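Local coordinates for putative low molecular weight protein-tyrosine-phosphatase slr0328 (Synechocystis sp., PDB 5O7B), which hydrolyses phosphotyrosine in proteins to tyrosine and phosphate, as a low molecular weight protein-tyrosine phosphatase, at residues Leu16-Ser27 and Leu97-Arg105. Numbering follows the deposited sequence.
Sequences LLFVCLGNICRS and LAMDGDNYR
V19 and A98 form a single backbone bridge, made by two hydrogen bonds. V19 N gives to L97 O at 2.8 Å, and M99 N to V19 O at 2.9 Å. L97 N to L17 O adds a third bond. The register F18-L97, V19-A98, C20-M99 runs parallel. Residues 97-99 lie along one edge of strand 17-20, while strand 50-53 pairs on the other. L97 and F18 extend side by side, with L97 CD1 3.6 Å from F18 CE1. M99 fills the space between the strand and helix 26-37. Its chain bends at chi2 (-50°) and again at chi3, which brings CE near the plane of the F18 ring, at its edge, 3.8 Å from F18 CB. M99 CG lies 3.6 Å from C20 CB and touches R26 CB. M99 CB sits over one face of the R26 guanidinium, offset toward its rim. D100 OD2 meets that group in its plane at 2.9 Å from R26 NH2, in a salt bridge. The carboxylate is turned, so the nitrogen arrives from above its plane. D100 also caps helix 101-104. Its OD1 accepts from N103 N, and N103 OD1 accepts from D100 N, a capping box. The N103 amide lies against the C20 backbone, with N103 OD1 3.4 Å from C20 CA. With an alanine at D100, R26 would probably lose its carboxylate partner and N103 N its cap, leaving the guanidinium held less firmly. R26 NH2 has a second acceptor, V135 O. The loop from C20 to R26 has the CX5R sequence of the phosphate-binding P-loop. By similarity, C20 is the nucleophile and R26 an active-site residue. S27 N donates to C20 SG at 3.4 Å, tying the helix start to the cysteine. The contact therefore joins the helix 101-104 cap to the active site, and D100 probably helps to orient R26.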
# COMPACT_ATOMS: atom_id res chain seq x y z
N LEU A 16 9.50 -7.62 3.57
CA LEU A 16 8.87 -6.90 2.47
C LEU A 16 8.44 -5.51 2.93
O LEU A 16 7.83 -5.37 4.00
CB LEU A 16 7.67 -7.68 1.93
CG LEU A 16 7.76 -9.21 1.85
CD1 LEU A 16 6.42 -9.78 1.41
CD2 LEU A 16 8.86 -9.68 0.91
N LEU A 17 8.74 -4.49 2.13
CA LEU A 17 8.43 -3.11 2.48
C LEU A 17 7.60 -2.50 1.36
O LEU A 17 8.03 -2.47 0.21
CB LEU A 17 9.71 -2.30 2.70
CG LEU A 17 9.57 -0.84 3.16
CD1 LEU A 17 9.27 -0.76 4.63
CD2 LEU A 17 10.85 -0.07 2.84
N PHE A 18 6.41 -2.01 1.71
CA PHE A 18 5.52 -1.36 0.76
C PHE A 18 5.59 0.15 0.96
O PHE A 18 5.53 0.63 2.09
CB PHE A 18 4.09 -1.88 0.92
CG PHE A 18 3.98 -3.38 0.76
CD1 PHE A 18 3.83 -3.95 -0.49
CD2 PHE A 18 4.02 -4.21 1.87
CE1 PHE A 18 3.73 -5.32 -0.64
CE2 PHE A 18 3.91 -5.59 1.72
CZ PHE A 18 3.77 -6.14 0.47
N VAL A 19 5.72 0.90 -0.14
CA VAL A 19 6.02 2.33 -0.06
C VAL A 19 5.02 3.12 -0.89
O VAL A 19 4.80 2.81 -2.07
CB VAL A 19 7.45 2.66 -0.52
CG1 VAL A 19 7.73 4.15 -0.39
CG2 VAL A 19 8.46 1.87 0.29
N CYS A 20 4.43 4.15 -0.28
CA CYS A 20 3.66 5.17 -0.99
C CYS A 20 4.25 6.52 -0.62
O CYS A 20 5.40 6.63 -0.16
CB CYS A 20 2.16 5.04 -0.68
SG CYS A 20 1.70 5.37 1.03
N LEU A 21 3.48 7.59 -0.83
CA LEU A 21 4.00 8.95 -0.61
C LEU A 21 4.00 9.31 0.87
O LEU A 21 5.07 9.51 1.46
CB LEU A 21 3.18 9.97 -1.42
CG LEU A 21 3.55 11.45 -1.23
CD1 LEU A 21 5.00 11.72 -1.58
CD2 LEU A 21 2.64 12.37 -2.04
N GLY A 22 2.82 9.41 1.48
CA GLY A 22 2.68 9.77 2.88
C GLY A 22 2.60 8.64 3.89
O GLY A 22 2.65 8.91 5.09
N ASN A 23 2.50 7.38 3.45
CA ASN A 23 2.36 6.22 4.34
C ASN A 23 1.15 6.37 5.28
O ASN A 23 1.24 6.10 6.48
CB ASN A 23 3.65 5.97 5.14
CG ASN A 23 3.64 4.64 5.91
OD1 ASN A 23 4.17 4.54 7.02
ND2 ASN A 23 3.04 3.62 5.32
N ILE A 24 0.02 6.82 4.73
CA ILE A 24 -1.23 6.84 5.49
C ILE A 24 -2.41 6.24 4.74
O ILE A 24 -3.41 5.88 5.38
CB ILE A 24 -1.59 8.27 5.97
CG1 ILE A 24 -1.71 9.25 4.80
CG2 ILE A 24 -0.61 8.78 7.02
CD1 ILE A 24 -2.58 10.45 5.11
N CYS A 25 -2.38 6.11 3.41
CA CYS A 25 -3.48 5.50 2.67
C CYS A 25 -3.06 4.18 2.04
O CYS A 25 -3.42 3.11 2.54
CB CYS A 25 -4.02 6.45 1.59
SG CYS A 25 -4.72 8.03 2.17
N ARG A 26 -2.24 4.22 0.99
CA ARG A 26 -2.04 3.07 0.11
C ARG A 26 -1.14 1.99 0.72
O ARG A 26 -1.55 0.84 0.85
CB ARG A 26 -1.47 3.53 -1.22
CG ARG A 26 -2.49 4.22 -2.11
CD ARG A 26 -1.81 4.87 -3.28
NE ARG A 26 -0.93 5.95 -2.86
CZ ARG A 26 -0.19 6.67 -3.68
NH1 ARG A 26 0.57 7.64 -3.21
NH2 ARG A 26 -0.22 6.41 -4.98
N SER A 27 0.10 2.34 1.06
CA SER A 27 1.03 1.33 1.56
C SER A 27 0.61 0.75 2.92
O SER A 27 0.88 -0.43 3.18
CB SER A 27 2.46 1.88 1.63
OG SER A 27 2.63 2.82 2.66
N LEU A 97 8.32 -2.50 -2.55
CA LEU A 97 7.26 -2.45 -3.55
C LEU A 97 6.59 -1.06 -3.52
O LEU A 97 6.04 -0.64 -2.50
CB LEU A 97 6.27 -3.60 -3.31
CG LEU A 97 7.09 -4.92 -3.32
CD1 LEU A 97 7.03 -5.75 -2.02
CD2 LEU A 97 6.85 -5.81 -4.53
N ALA A 98 6.68 -0.34 -4.64
CA ALA A 98 6.19 1.03 -4.74
C ALA A 98 4.75 1.06 -5.23
O ALA A 98 4.35 0.26 -6.06
CB ALA A 98 7.07 1.85 -5.68
N MET A 99 3.99 2.03 -4.71
CA MET A 99 2.56 2.07 -5.00
C MET A 99 2.27 2.71 -6.35
O MET A 99 1.34 2.28 -7.05
CB MET A 99 1.80 2.81 -3.89
CG MET A 99 1.69 2.07 -2.57
SD MET A 99 1.11 0.37 -2.66
CE MET A 99 2.62 -0.51 -2.26
N ASP A 100 3.03 3.74 -6.73
CA ASP A 100 2.89 4.37 -8.04
C ASP A 100 4.26 4.69 -8.63
O ASP A 100 5.30 4.44 -8.01
CB ASP A 100 2.00 5.62 -7.98
CG ASP A 100 2.62 6.78 -7.20
OD1 ASP A 100 3.86 6.88 -7.07
OD2 ASP A 100 1.83 7.61 -6.69
N GLY A 101 4.25 5.27 -9.83
CA GLY A 101 5.49 5.56 -10.53
C GLY A 101 6.37 6.57 -9.82
O GLY A 101 7.59 6.43 -9.79
N ASP A 102 5.75 7.60 -9.23
CA ASP A 102 6.53 8.59 -8.50
C ASP A 102 7.25 7.96 -7.31
O ASP A 102 8.41 8.28 -7.04
CB ASP A 102 5.63 9.74 -8.04
CG ASP A 102 4.99 10.47 -9.19
OD1 ASP A 102 5.56 10.43 -10.31
OD2 ASP A 102 3.92 11.07 -8.98
N ASN A 103 6.58 7.04 -6.60
CA ASN A 103 7.25 6.36 -5.49
C ASN A 103 8.41 5.54 -5.98
O ASN A 103 9.43 5.43 -5.30
CB ASN A 103 6.29 5.44 -4.72
CG ASN A 103 4.98 6.10 -4.37
OD1 ASN A 103 3.94 5.46 -4.40
ND2 ASN A 103 5.03 7.38 -4.00
N TYR A 104 8.27 4.94 -7.17
CA TYR A 104 9.23 3.98 -7.69
C TYR A 104 10.43 4.63 -8.35
O TYR A 104 11.58 4.35 -7.99
CB TYR A 104 8.54 3.06 -8.71
N ARG A 105 10.18 5.48 -9.34
CA ARG A 105 11.20 6.00 -10.24
C ARG A 105 10.63 7.18 -11.01
O ARG A 105 9.53 7.07 -11.55
CB ARG A 105 11.64 4.90 -11.22
CG ARG A 105 12.62 5.36 -12.29
CD ARG A 105 11.94 5.88 -13.53
NE ARG A 105 11.00 4.94 -14.11
CZ ARG A 105 9.69 5.12 -14.14
NH1 ARG A 105 9.15 6.20 -13.61
NH2 ARG A 105 8.92 4.20 -14.70